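PDB 2F06: acetohydroxyacid synthase small subunit Related from Bacteroides thetaiotaomicron, which is of unknown function but holds a pair of ACT domains with bound histidine, and is probably an amino-acid-sensing regulatory protein. Local coordinates for residues I77-V82 and N110-V115; E101-F106 and V114-S119; R49-D54 and S139-L144; G91-E96 and D122-V127; V5-S10 and V69-V74. All coordinates share one frame; numbering follows the deposited sequence. Where two conformers were deposited one is given.

Contact 1. Residues I77-V82 and N110-V115; sequences ISCPNV and NVANVV. With HIS (histidine), chain C.
Ile77 and Val114 face each other as a hydrogen-bonded pair where strand 69-80 runs antiparallel to strand 111-118, part of the sheet of the ACT domain. Each backbone N of the pair bonds to the other residue's O. The two side chains lie side by side, Ile77 CG1 coming within 3.6 Å of Val114 CB. Ser78 follows opposite Asn113 and turns to the other side of the sheet; its OG, anti to the backbone N (chi1 178°), leans back along the partner strand and rests against Val111 CB at 3.6 Å. Its CA also points a C-H at Ala112 O, 3.2 Å away. Cys79 restores the two-way backbone pairing, now with Ala112, and brings its SG to the same face as Ile77, Val114 and the ligand, 4.1 Å from CB of the bound histidine. Pro80 stands beside Val111 in a non-hydrogen-bonded pair, its side chain diverging, and the strand ends there. Asn81 is the central residue of an inverse gamma turn, its N reaching Asn110 O from well above the carbonyl plane, at 3.1 Å. Its CG lies opposite the backbone N (chi1 -175°), which puts OD1 beside the ligand; Asn33 ND2 of the second subunit bonds to that same oxygen. Ala112 CB lies 3.4 Å from ND1 of the histidine ring, and Asn81 OD1 accepts a hydrogen bond from the ligand's amino N at 2.7 Å.

Contact 2. Residues E101-F106 and V114-S119; sequences EYMYSF and VVIRPS. With HIS (histidine), chain C.
Tyr102 lays one face of its ring over the aliphatic start of Arg117: CB sits 3.6 Å from the ring centroid, 14° off the normal, a CH-pi contact, while CG comes to 3.5 Å from Tyr102 CE1. Arg117 then bends at chi2 (52°) and leads away, its NH1 bonding to Asp73 O. Two residues on, Tyr104 repeats the theme, with Val115 CB over the centre of its ring and CG1 3.5 Å from Tyr104 CZ. These pairs occupy one side of the beta hairpin formed by strands 100-108 and 111-118 in the ACT domain. A classic beta bulge interrupts it where Glu101 and Tyr102 both face Arg117: Arg117 O takes Glu101 N at 2.8 Å and, weakly, Tyr102 N. On the other side Met103, a selenomethionine, sets its CB 3.6 Å from Ile116 CD1 and extends toward helix 85-95. Ser105 packs CB against Val114 CG1, and its OG, whose position is less sure, lies 3.3 Å from NE2 of the bound histidine.

Contact 3. Residues R49-D54 and S139-L144; sequences RGIVSD and SDLYKL
Tyr142 covers the end of strand 46-52, where the C-terminal tail, leaving helix 138-141 in a type I beta turn from Leu141 to Leu144, closes over the sheet of the ACT domain pair. Its CB begins the contact 3.5 Å from Val52 O, with Ser53 O a little farther off. CG continues past Val52 O, and CD1 comes closest to that oxygen, at 3.4 Å; the carbonyl meets the ring obliquely. CD1 also touches Ile51 CG2, which approaches the edge of the ring near its plane at 4.1 Å. With CG anti to the carbonyl carbon (chi1 -58°), the ring is turned back beside the strand toward its neighbour 5-13, where OH is hydrogen-bonded to Lys7 N. Ile51 is shared with Leu141, the two side chains crossing at about a right angle, with Ile51 CG2 4.0 Å from Leu141 CG. Leu141 packs in turn on Ala6 and Val115, so that several strands meet under this tail. Between the two backbones there is a C-H contact: Ser53 CA lies 3.0 Å from Tyr142 O, with an angle of 146° at the hydrogen. The Ser53 side chain touches the same Tyr142 O through CB, at 3.3 Å.

Contact 4. Residues G91-E96 and D122-V127; sequences GFLSAE and DKCIEV
The axes of helix segments 91-95 and 122-127 run at 126° to each other and come no nearer than 9.9 Å, so side chains rather than backbones bridge the gap, with Leu93 and Val127 the closest pair of CA atoms at 6.6 Å. Val127 does most of the touching, its two methyls parting to meet different residues. CG1, anti to the backbone N (chi1 172°), reaches into the turn of the facing helix and lies 3.7 Å from Phe92 O and 4.0 Å from Phe92 CB; the Phe92 ring itself leads away toward Lys131. CG2 meets the aliphatic part of Glu96, 3.6 Å from its CG, where the glutamate chain bends at chi2 just past the helix end. Leu93 reaches across with one branch: CD2 is 3.9 Å from Cys124 SG and 4.1 Å from Val127 CG1, which places it between two residues one turn apart on the other helix. Val98 packs on both Leu93 and Cys124. Lys123 starts toward the other helix, but its end bends off to pair with Glu126 along its own helix, NZ to OE1 at 3.0 Å. Two helices packed together beside an antiparallel sheet, as here, are the helical layer of the ACT fold.

Contact 5. Residues V5-S10 and V69-V74; sequences VAKQLS and VNITDV
Gln8 and Thr72 pair in both directions, Gln8 N to Thr72 O at 2.8 Å and Thr72 N back to Gln8 O at 2.9 Å. Ala6 with Val74 and Ser10 with Asn70 do likewise, giving six backbone bonds; the straightest is Ser10 N to Asn70 O, with 177° at the hydrogen. The buried Gln8 amide has a partner at each end: OE1 is hydrogen-bonded to Tyr102 OH and NE2 to Tyr104 OH, the latter modelled rather short. With CG anti to the backbone N (chi1 175°) and the chain extended beyond it, the amide crosses Val74 at about a right angle, Gln8 NE2 lying 3.6 Å from Val74 CG1. On the other face Lys7 runs its methylenes along Ile71, Lys7 CB 3.6 Å from Ile71 CG2. The lysine NZ goes on to form a salt bridge with Asp56. Leu9 CD2 packs 3.6 Å from Ile71 CG1, against helix 55-64. Strand 69-80 continues from here into the second half of the chain, so this antiparallel ladder belongs to the sheet running through the ACT domain pair.

Overall arrangement
Strand 69-80 is the thread: contact 5 uses its first half and contact 1 its end, their centres about 20 Å apart, with contact 2 about 12 Å from each. Contacts 1 and 2 share strand 111-118 and meet the same histidine, contact 1 at its amino group and beside its ring, contact 2 at the ring's far nitrogen; the second subunit completes that pocket through Asn33 and Leu34. Contact 2 packs on contact 5 where Ile116 O lies 3.4 Å from Val74 CB. Contact 3, about 10 Å from contact 5 between centres, joins it by Gly50 O, 2.9 Å from Leu9 N. Contact 4 lies outermost, touching contact 2 where Pro118 meets Cys124.

Contact 1. Residues I77-V82 and N110-V115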
# COMPACT_ATOMS: atom_id res chain seq x y z
N ILE A 77 -10.30 18.35 -10.18
CA ILE A 77 -10.23 19.79 -10.10
C ILE A 77 -9.07 20.28 -10.95
O ILE A 77 -8.15 19.51 -11.30
CB ILE A 77 -10.03 20.36 -8.65
CG1 ILE A 77 -8.73 19.91 -8.06
CG2 ILE A 77 -11.14 19.96 -7.68
CD1 ILE A 77 -8.13 21.00 -7.25
N SER A 78 -9.12 21.56 -11.28
CA SER A 78 -8.08 22.21 -12.01
C SER A 78 -7.64 23.41 -11.18
O SER A 78 -8.49 24.10 -10.58
CB SER A 78 -8.64 22.69 -13.36
OG SER A 78 -7.66 23.38 -14.09
N CYS A 79 -6.35 23.65 -11.10
CA CYS A 79 -5.89 24.89 -10.48
C CYS A 79 -4.73 25.47 -11.25
O CYS A 79 -4.25 24.86 -12.17
CB CYS A 79 -5.50 24.67 -9.02
SG CYS A 79 -4.24 23.42 -8.82
N PRO A 80 -4.32 26.70 -10.94
CA PRO A 80 -3.10 27.18 -11.63
C PRO A 80 -1.83 26.33 -11.41
O PRO A 80 -1.64 25.71 -10.35
CB PRO A 80 -2.98 28.64 -11.13
CG PRO A 80 -4.43 29.03 -10.90
CD PRO A 80 -5.00 27.80 -10.21
N ASN A 81 -1.00 26.29 -12.46
CA ASN A 81 0.26 25.57 -12.38
C ASN A 81 1.32 26.52 -11.86
O ASN A 81 2.28 26.83 -12.57
CB ASN A 81 0.69 24.95 -13.73
CG ASN A 81 1.95 24.09 -13.60
OD1 ASN A 81 2.22 23.56 -12.54
ND2 ASN A 81 2.74 23.98 -14.68
N VAL A 82 1.13 26.93 -10.62
CA VAL A 82 2.09 27.81 -9.93
C VAL A 82 2.27 27.29 -8.50
O VAL A 82 1.41 26.55 -8.03
CB VAL A 82 1.75 29.36 -10.03
CG1 VAL A 82 1.50 29.80 -11.48
CG2 VAL A 82 0.58 29.82 -9.09
N ASN A 110 -0.40 25.49 -18.37
CA ASN A 110 -0.70 26.55 -17.46
C ASN A 110 -1.60 26.18 -16.26
O ASN A 110 -1.79 26.98 -15.33
CB ASN A 110 -1.32 27.70 -18.25
CG ASN A 110 -0.36 28.31 -19.29
OD1 ASN A 110 -0.81 28.93 -20.25
ND2 ASN A 110 0.95 28.15 -19.09
N VAL A 111 -2.22 25.00 -16.30
CA VAL A 111 -3.03 24.54 -15.16
C VAL A 111 -2.52 23.19 -14.68
O VAL A 111 -1.57 22.64 -15.21
CB VAL A 111 -4.56 24.44 -15.48
CG1 VAL A 111 -5.16 25.80 -15.87
CG2 VAL A 111 -4.79 23.41 -16.55
N ALA A 112 -3.18 22.62 -13.70
CA ALA A 112 -2.83 21.31 -13.22
C ALA A 112 -4.14 20.62 -12.97
O ALA A 112 -5.08 21.24 -12.54
CB ALA A 112 -2.04 21.43 -11.94
N ASN A 113 -4.22 19.34 -13.31
CA ASN A 113 -5.41 18.54 -13.14
C ASN A 113 -5.20 17.65 -11.94
O ASN A 113 -4.15 17.04 -11.80
CB ASN A 113 -5.63 17.71 -14.43
CG ASN A 113 -6.04 18.58 -15.60
OD1 ASN A 113 -5.36 18.65 -16.63
ND2 ASN A 113 -7.11 19.32 -15.42
N VAL A 114 -6.18 17.58 -11.06
CA VAL A 114 -6.02 16.82 -9.84
C VAL A 114 -7.23 15.93 -9.68
O VAL A 114 -8.35 16.41 -9.76
CB VAL A 114 -5.89 17.73 -8.54
CG1 VAL A 114 -5.41 16.87 -7.35
CG2 VAL A 114 -4.94 18.92 -8.82
N VAL A 115 -6.98 14.64 -9.48
CA VAL A 115 -8.00 13.68 -9.07
C VAL A 115 -7.93 13.41 -7.58
O VAL A 115 -6.87 13.01 -7.03
CB VAL A 115 -7.84 12.37 -9.84
CG1 VAL A 115 -8.72 11.24 -9.23
CG2 VAL A 115 -8.11 12.59 -11.32
N HIS C . 2.08 23.34 -9.89
CA HIS C . 1.01 23.62 -8.87
C HIS C . 1.41 23.64 -7.42
O HIS C . 2.57 23.71 -7.02
CB HIS C . -0.22 22.71 -9.02
CG HIS C . 0.05 21.21 -8.97
ND1 HIS C . 0.64 20.51 -10.01
CD2 HIS C . -0.34 20.28 -8.06
CE1 HIS C . 0.67 19.22 -9.71
NE2 HIS C . 0.07 19.05 -8.54
OXT HIS C . 0.51 23.56 -6.57

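Contact 2. Residues E101-F106 and V114-S119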
# COMPACT_ATOMS: atom_id res chain seq x y z
N GLU A 101 -8.07 11.13 1.05
CA GLU A 101 -7.60 9.74 1.26
C GLU A 101 -6.45 9.44 0.31
O GLU A 101 -5.41 8.94 0.76
CB GLU A 101 -8.71 8.68 1.21
CG GLU A 101 -9.44 8.47 2.57
CD GLU A 101 -8.51 8.28 3.80
OE1 GLU A 101 -7.57 7.43 3.76
OE2 GLU A 101 -8.73 8.99 4.81
N TYR A 102 -6.60 9.80 -0.96
CA TYR A 102 -5.49 9.90 -1.94
C TYR A 102 -5.87 10.88 -3.05
O TYR A 102 -7.04 11.32 -3.19
CB TYR A 102 -5.11 8.54 -2.58
CG TYR A 102 -6.30 7.82 -3.20
CD1 TYR A 102 -7.11 6.94 -2.43
CD2 TYR A 102 -6.62 8.01 -4.55
CE1 TYR A 102 -8.23 6.24 -3.05
CE2 TYR A 102 -7.66 7.37 -5.13
CZ TYR A 102 -8.48 6.49 -4.39
OH TYR A 102 -9.54 5.93 -5.09
N MSE A 103 -4.84 11.20 -3.83
CA MSE A 103 -4.98 12.08 -5.01
C MSE A 103 -3.85 11.76 -5.92
O MSE A 103 -2.88 11.17 -5.47
CB MSE A 103 -4.93 13.58 -4.59
CG MSE A 103 -3.52 14.18 -4.47
SE MSE A 103 -3.77 16.00 -3.78
CE MSE A 103 -2.02 16.35 -2.87
N TYR A 104 -3.97 12.12 -7.20
CA TYR A 104 -2.89 12.07 -8.13
C TYR A 104 -3.10 13.22 -9.08
O TYR A 104 -4.26 13.67 -9.30
CB TYR A 104 -2.81 10.67 -8.87
CG TYR A 104 -4.11 10.03 -9.34
CD1 TYR A 104 -4.97 9.37 -8.43
CD2 TYR A 104 -4.46 9.99 -10.70
CE1 TYR A 104 -6.14 8.72 -8.88
CE2 TYR A 104 -5.68 9.39 -11.15
CZ TYR A 104 -6.49 8.73 -10.23
OH TYR A 104 -7.65 8.10 -10.62
N SER A 105 -2.00 13.76 -9.64
CA SER A 105 -2.09 14.93 -10.45
C SER A 105 -0.85 15.26 -11.24
O SER A 105 0.24 14.83 -10.87
CB SER A 105 -2.42 16.11 -9.55
OG SER A 105 -1.49 16.18 -8.51
N PHE A 106 -1.04 15.93 -12.38
CA PHE A 106 0.08 16.36 -13.26
C PHE A 106 -0.21 17.82 -13.61
O PHE A 106 -1.38 18.21 -13.75
CB PHE A 106 0.18 15.57 -14.59
CG PHE A 106 1.25 14.48 -14.62
CD1 PHE A 106 1.03 13.24 -13.99
CD2 PHE A 106 2.45 14.69 -15.30
CE1 PHE A 106 2.02 12.22 -14.02
CE2 PHE A 106 3.44 13.73 -15.34
CZ PHE A 106 3.22 12.46 -14.70
N VAL A 114 -6.18 17.58 -11.06
CA VAL A 114 -6.02 16.82 -9.84
C VAL A 114 -7.23 15.93 -9.68
O VAL A 114 -8.35 16.41 -9.76
CB VAL A 114 -5.89 17.73 -8.54
CG1 VAL A 114 -5.41 16.87 -7.35
CG2 VAL A 114 -4.94 18.92 -8.82
N VAL A 115 -6.98 14.64 -9.48
CA VAL A 115 -8.00 13.68 -9.07
C VAL A 115 -7.93 13.41 -7.58
O VAL A 115 -6.87 13.01 -7.03
CB VAL A 115 -7.84 12.37 -9.84
CG1 VAL A 115 -8.72 11.24 -9.23
CG2 VAL A 115 -8.11 12.59 -11.32
N ILE A 116 -9.06 13.60 -6.92
CA ILE A 116 -9.18 13.46 -5.50
C ILE A 116 -10.14 12.42 -5.06
O ILE A 116 -11.30 12.44 -5.49
CB ILE A 116 -9.80 14.74 -4.89
CG1 ILE A 116 -9.00 15.96 -5.29
CG2 ILE A 116 -9.74 14.67 -3.38
CD1 ILE A 116 -7.66 16.00 -4.62
N ARG A 117 -9.73 11.61 -4.10
CA ARG A 117 -10.67 10.75 -3.32
C ARG A 117 -10.70 11.33 -1.88
O ARG A 117 -9.78 11.05 -1.11
CB ARG A 117 -10.17 9.33 -3.26
CG ARG A 117 -10.95 8.40 -2.38
CD ARG A 117 -12.43 8.46 -2.71
NE ARG A 117 -13.24 7.60 -1.82
CZ ARG A 117 -14.55 7.34 -2.00
NH1 ARG A 117 -15.24 7.88 -3.01
NH2 ARG A 117 -15.18 6.54 -1.13
N PRO A 118 -11.75 12.14 -1.57
CA PRO A 118 -11.92 12.80 -0.32
C PRO A 118 -12.53 11.92 0.76
O PRO A 118 -13.13 10.88 0.47
CB PRO A 118 -12.88 13.95 -0.68
CG PRO A 118 -13.74 13.42 -1.76
CD PRO A 118 -12.84 12.45 -2.53
N SER A 119 -12.33 12.32 2.01
CA SER A 119 -12.95 11.66 3.13
C SER A 119 -14.50 11.70 3.06
O SER A 119 -15.18 10.78 3.49
CB SER A 119 -12.52 12.40 4.42
OG SER A 119 -12.81 13.81 4.33
N HIS C . 2.08 23.34 -9.89
CA HIS C . 1.01 23.62 -8.87
C HIS C . 1.41 23.64 -7.42
O HIS C . 2.57 23.71 -7.02
CB HIS C . -0.22 22.71 -9.02
CG HIS C . 0.05 21.21 -8.97
ND1 HIS C . 0.64 20.51 -10.01
CD2 HIS C . -0.34 20.28 -8.06
CE1 HIS C . 0.67 19.22 -9.71
NE2 HIS C . 0.07 19.05 -8.54
OXT HIS C . 0.51 23.56 -6.57

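Contact 3. Residues R49-D54 and S139-L144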
# COMPACT_ATOMS: atom_id res chain seq x y z
N ARG A 49 -5.20 2.34 -10.57
CA ARG A 49 -6.25 3.32 -10.49
C ARG A 49 -6.26 4.14 -11.77
O ARG A 49 -5.22 4.62 -12.21
CB ARG A 49 -5.93 4.21 -9.35
CG ARG A 49 -6.26 3.60 -8.09
CD ARG A 49 -5.83 4.60 -6.91
NE ARG A 49 -6.19 3.90 -5.67
CZ ARG A 49 -5.58 4.08 -4.51
NH1 ARG A 49 -4.58 5.00 -4.38
NH2 ARG A 49 -6.02 3.35 -3.50
N GLY A 50 -7.44 4.33 -12.34
CA GLY A 50 -7.51 4.70 -13.72
C GLY A 50 -8.70 5.61 -13.98
O GLY A 50 -9.82 5.28 -13.61
N ILE A 51 -8.43 6.73 -14.62
CA ILE A 51 -9.46 7.55 -15.28
C ILE A 51 -9.47 7.26 -16.78
O ILE A 51 -8.46 7.48 -17.45
CB ILE A 51 -9.30 9.08 -14.97
CG1 ILE A 51 -9.30 9.30 -13.46
CG2 ILE A 51 -10.42 9.87 -15.68
CD1 ILE A 51 -10.65 9.28 -12.77
N VAL A 52 -10.58 6.73 -17.31
CA VAL A 52 -10.66 6.40 -18.73
C VAL A 52 -11.78 7.21 -19.46
O VAL A 52 -12.60 7.87 -18.79
CB VAL A 52 -10.87 4.87 -18.95
CG1 VAL A 52 -9.70 4.07 -18.26
CG2 VAL A 52 -12.26 4.41 -18.41
N SER A 53 -11.83 7.12 -20.80
CA SER A 53 -12.80 7.89 -21.62
C SER A 53 -14.27 7.40 -21.55
O SER A 53 -15.21 8.18 -21.76
CB SER A 53 -12.35 7.98 -23.07
OG SER A 53 -12.17 6.68 -23.60
N ASP A 54 -14.44 6.11 -21.25
CA ASP A 54 -15.75 5.49 -21.11
C ASP A 54 -15.68 4.43 -19.98
O ASP A 54 -15.39 3.25 -20.25
CB ASP A 54 -16.21 4.91 -22.48
CG ASP A 54 -17.61 4.32 -22.45
OD1 ASP A 54 -18.15 4.04 -21.36
OD2 ASP A 54 -18.16 4.10 -23.57
N SER A 139 -17.37 14.23 -17.10
CA SER A 139 -17.16 14.15 -18.54
C SER A 139 -15.91 14.90 -19.02
O SER A 139 -15.25 14.42 -19.92
CB SER A 139 -18.43 14.59 -19.24
OG SER A 139 -18.60 15.96 -19.07
N ASP A 140 -15.54 16.02 -18.37
CA ASP A 140 -14.29 16.74 -18.67
C ASP A 140 -13.07 15.88 -18.34
O ASP A 140 -12.08 15.80 -19.08
CB ASP A 140 -14.13 18.03 -17.85
CG ASP A 140 -15.04 19.17 -18.27
OD1 ASP A 140 -15.32 19.36 -19.48
OD2 ASP A 140 -15.49 19.88 -17.30
N LEU A 141 -13.14 15.21 -17.21
CA LEU A 141 -12.12 14.32 -16.77
C LEU A 141 -11.92 13.12 -17.74
O LEU A 141 -10.77 12.75 -18.06
CB LEU A 141 -12.45 13.87 -15.34
CG LEU A 141 -11.38 13.48 -14.36
CD1 LEU A 141 -10.17 14.41 -14.25
CD2 LEU A 141 -12.02 13.21 -12.96
N TYR A 142 -13.01 12.50 -18.17
CA TYR A 142 -12.94 11.40 -19.16
C TYR A 142 -12.39 11.74 -20.58
O TYR A 142 -12.20 10.85 -21.45
CB TYR A 142 -14.37 10.88 -19.36
CG TYR A 142 -15.08 10.38 -18.09
CD1 TYR A 142 -14.38 10.01 -16.91
CD2 TYR A 142 -16.48 10.28 -18.09
CE1 TYR A 142 -15.08 9.52 -15.78
CE2 TYR A 142 -17.18 9.84 -16.96
CZ TYR A 142 -16.48 9.43 -15.84
OH TYR A 142 -17.26 8.99 -14.79
N LYS A 143 -12.20 13.01 -20.89
CA LYS A 143 -11.73 13.40 -22.24
C LYS A 143 -10.43 14.22 -22.16
O LYS A 143 -10.12 14.99 -23.08
CB LYS A 143 -12.84 14.15 -23.05
CG LYS A 143 -13.19 15.57 -22.54
CD LYS A 143 -14.08 16.49 -23.47
CE LYS A 143 -15.54 16.15 -23.46
NZ LYS A 143 -15.62 14.69 -23.59
N LEU A 144 -9.67 14.08 -21.10
CA LEU A 144 -8.44 14.87 -21.03
C LEU A 144 -7.45 14.48 -22.17
O LEU A 144 -6.63 15.28 -22.67
CB LEU A 144 -7.79 14.73 -19.66
CG LEU A 144 -8.40 15.43 -18.44
CD1 LEU A 144 -7.64 15.01 -17.22
CD2 LEU A 144 -8.22 16.92 -18.62
OXT LEU A 144 -7.48 13.32 -22.62

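Contact 4. Residues G91-E96 and D122-V127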
# COMPACT_ATOMS: atom_id res chain seq x y z
N GLY A 91 -5.97 23.64 1.90
CA GLY A 91 -6.15 24.41 3.11
C GLY A 91 -7.62 24.76 3.22
O GLY A 91 -8.17 24.75 4.33
N PHE A 92 -8.28 25.05 2.10
CA PHE A 92 -9.73 25.25 2.13
C PHE A 92 -10.33 23.96 2.69
O PHE A 92 -11.14 24.00 3.57
CB PHE A 92 -10.36 25.49 0.75
CG PHE A 92 -10.02 26.82 0.09
CD1 PHE A 92 -9.83 27.98 0.81
CD2 PHE A 92 -9.92 26.88 -1.32
CE1 PHE A 92 -9.56 29.20 0.15
CE2 PHE A 92 -9.62 28.07 -1.98
CZ PHE A 92 -9.45 29.23 -1.24
N LEU A 93 -9.91 22.81 2.18
CA LEU A 93 -10.57 21.55 2.56
C LEU A 93 -10.30 21.25 3.99
O LEU A 93 -11.22 20.91 4.74
CB LEU A 93 -10.11 20.36 1.71
CG LEU A 93 -10.52 20.44 0.26
CD1 LEU A 93 -9.78 19.51 -0.61
CD2 LEU A 93 -12.01 20.21 0.22
N SER A 94 -9.04 21.34 4.39
CA SER A 94 -8.73 20.96 5.75
C SER A 94 -9.35 21.92 6.82
O SER A 94 -9.85 21.46 7.84
CB SER A 94 -7.23 20.68 5.90
OG SER A 94 -6.52 21.85 6.17
N ALA A 95 -9.43 23.23 6.53
CA ALA A 95 -10.14 24.20 7.39
C ALA A 95 -11.60 23.80 7.64
O ALA A 95 -12.21 24.19 8.66
CB ALA A 95 -10.06 25.59 6.80
N GLU A 96 -12.16 22.99 6.72
CA GLU A 96 -13.54 22.51 6.85
C GLU A 96 -13.64 21.04 7.26
O GLU A 96 -14.71 20.44 7.14
CB GLU A 96 -14.32 22.73 5.55
CG GLU A 96 -14.59 24.19 5.16
CD GLU A 96 -15.55 24.90 6.06
OE1 GLU A 96 -16.58 24.30 6.50
OE2 GLU A 96 -15.25 26.08 6.34
N ASP A 122 -19.76 14.55 -0.53
CA ASP A 122 -20.72 15.67 -0.52
C ASP A 122 -20.06 16.93 0.08
O ASP A 122 -20.16 18.01 -0.51
CB ASP A 122 -22.04 15.37 0.23
CG ASP A 122 -22.75 14.09 -0.26
OD1 ASP A 122 -22.55 13.63 -1.40
OD2 ASP A 122 -23.54 13.52 0.54
N LYS A 123 -19.36 16.80 1.21
CA LYS A 123 -18.73 17.98 1.82
C LYS A 123 -17.58 18.58 1.01
O LYS A 123 -17.39 19.81 0.99
CB LYS A 123 -18.27 17.71 3.27
CG LYS A 123 -18.41 18.92 4.12
CD LYS A 123 -19.88 19.10 4.69
CE LYS A 123 -21.05 18.90 3.64
NZ LYS A 123 -22.45 19.07 4.20
N CYS A 124 -16.79 17.71 0.37
CA CYS A 124 -15.68 18.14 -0.42
C CYS A 124 -16.19 19.03 -1.55
O CYS A 124 -15.66 20.13 -1.79
CB CYS A 124 -14.91 16.91 -0.97
SG CYS A 124 -13.48 17.37 -2.02
N ILE A 125 -17.22 18.57 -2.27
CA ILE A 125 -17.72 19.31 -3.42
C ILE A 125 -18.32 20.65 -2.98
O ILE A 125 -18.14 21.66 -3.66
CB ILE A 125 -18.72 18.51 -4.23
CG1 ILE A 125 -18.01 17.42 -5.01
CG2 ILE A 125 -19.47 19.39 -5.23
CD1 ILE A 125 -18.98 16.47 -5.69
N GLU A 126 -18.97 20.65 -1.83
CA GLU A 126 -19.57 21.85 -1.25
C GLU A 126 -18.52 22.94 -1.06
O GLU A 126 -18.67 24.04 -1.56
CB GLU A 126 -20.19 21.47 0.09
CG GLU A 126 -21.14 22.47 0.65
CD GLU A 126 -21.96 21.88 1.77
OE1 GLU A 126 -22.35 20.68 1.64
OE2 GLU A 126 -22.19 22.59 2.77
N VAL A 127 -17.44 22.60 -0.34
CA VAL A 127 -16.32 23.53 -0.01
C VAL A 127 -15.70 24.11 -1.29
O VAL A 127 -15.54 25.31 -1.44
CB VAL A 127 -15.22 22.83 0.93
CG1 VAL A 127 -13.96 23.69 1.13
CG2 VAL A 127 -15.83 22.48 2.29

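Contact 5. Residues V5-S10 and V69-V74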
# COMPACT_ATOMS: atom_id res chain seq x y z
N VAL A 5 -18.97 14.13 -9.88
CA VAL A 5 -18.46 12.87 -9.37
C VAL A 5 -18.16 11.91 -10.52
O VAL A 5 -19.02 11.54 -11.33
CB VAL A 5 -19.39 12.20 -8.31
CG1 VAL A 5 -18.83 10.89 -7.85
CG2 VAL A 5 -19.57 13.09 -7.08
N ALA A 6 -16.89 11.52 -10.58
CA ALA A 6 -16.39 10.68 -11.63
C ALA A 6 -16.18 9.23 -11.17
O ALA A 6 -15.97 8.94 -10.01
CB ALA A 6 -15.13 11.27 -12.19
N LYS A 7 -16.22 8.33 -12.13
CA LYS A 7 -15.95 6.93 -11.90
C LYS A 7 -14.46 6.69 -12.16
O LYS A 7 -13.93 7.01 -13.24
CB LYS A 7 -16.83 6.07 -12.81
CG LYS A 7 -18.34 6.16 -12.48
CD LYS A 7 -19.15 5.30 -13.47
CE LYS A 7 -20.16 4.41 -12.73
NZ LYS A 7 -21.35 4.14 -13.57
N GLN A 8 -13.78 6.20 -11.13
CA GLN A 8 -12.44 5.72 -11.28
C GLN A 8 -12.43 4.20 -11.30
O GLN A 8 -13.05 3.54 -10.47
CB GLN A 8 -11.61 6.23 -10.14
CG GLN A 8 -10.19 5.71 -10.12
CD GLN A 8 -9.55 5.97 -8.77
OE1 GLN A 8 -9.73 5.20 -7.82
NE2 GLN A 8 -8.82 7.06 -8.67
N LEU A 9 -11.72 3.61 -12.24
CA LEU A 9 -11.52 2.16 -12.18
C LEU A 9 -10.35 1.82 -11.26
O LEU A 9 -9.27 2.42 -11.31
CB LEU A 9 -11.24 1.57 -13.56
CG LEU A 9 -12.28 1.70 -14.68
CD1 LEU A 9 -11.94 0.78 -15.81
CD2 LEU A 9 -13.63 1.34 -14.23
N SER A 10 -10.58 0.83 -10.42
CA SER A 10 -9.52 0.18 -9.69
C SER A 10 -9.39 -1.24 -10.15
O SER A 10 -10.30 -2.03 -9.92
CB SER A 10 -9.81 0.22 -8.18
OG SER A 10 -9.55 1.55 -7.75
N VAL A 69 -12.14 -5.69 -11.16
CA VAL A 69 -12.24 -4.22 -11.27
C VAL A 69 -13.34 -3.72 -10.38
O VAL A 69 -14.42 -4.29 -10.33
CB VAL A 69 -12.78 -3.75 -12.67
CG1 VAL A 69 -12.27 -2.34 -13.04
CG2 VAL A 69 -12.50 -4.72 -13.72
N ASN A 70 -13.11 -2.59 -9.77
CA ASN A 70 -14.11 -1.96 -8.91
C ASN A 70 -14.17 -0.53 -9.38
O ASN A 70 -13.19 -0.05 -9.94
CB ASN A 70 -13.62 -1.97 -7.47
CG ASN A 70 -13.63 -3.35 -6.87
OD1 ASN A 70 -14.43 -4.21 -7.20
ND2 ASN A 70 -12.76 -3.54 -5.88
N ILE A 71 -15.30 0.14 -9.19
CA ILE A 71 -15.42 1.58 -9.50
C ILE A 71 -15.47 2.34 -8.18
O ILE A 71 -16.04 1.85 -7.22
CB ILE A 71 -16.65 1.86 -10.42
CG1 ILE A 71 -16.35 1.34 -11.82
CG2 ILE A 71 -16.98 3.33 -10.48
CD1 ILE A 71 -17.42 0.48 -12.30
N THR A 72 -14.76 3.46 -8.12
CA THR A 72 -14.74 4.37 -6.95
C THR A 72 -15.13 5.75 -7.44
O THR A 72 -14.79 6.10 -8.56
CB THR A 72 -13.30 4.43 -6.35
OG1 THR A 72 -12.88 3.12 -6.05
CG2 THR A 72 -13.18 5.34 -5.04
N ASP A 73 -15.80 6.53 -6.58
CA ASP A 73 -16.16 7.93 -6.88
C ASP A 73 -14.91 8.71 -6.52
O ASP A 73 -14.31 8.48 -5.48
CB ASP A 73 -17.30 8.47 -6.00
CG ASP A 73 -18.60 7.68 -6.10
OD1 ASP A 73 -18.89 7.13 -7.18
OD2 ASP A 73 -19.33 7.59 -5.03
N VAL A 74 -14.51 9.60 -7.41
CA VAL A 74 -13.49 10.62 -7.19
C VAL A 74 -14.01 11.93 -7.86
O VAL A 74 -15.05 11.94 -8.58
CB VAL A 74 -12.16 10.21 -7.92
CG1 VAL A 74 -11.60 8.90 -7.28
CG2 VAL A 74 -12.40 10.03 -9.45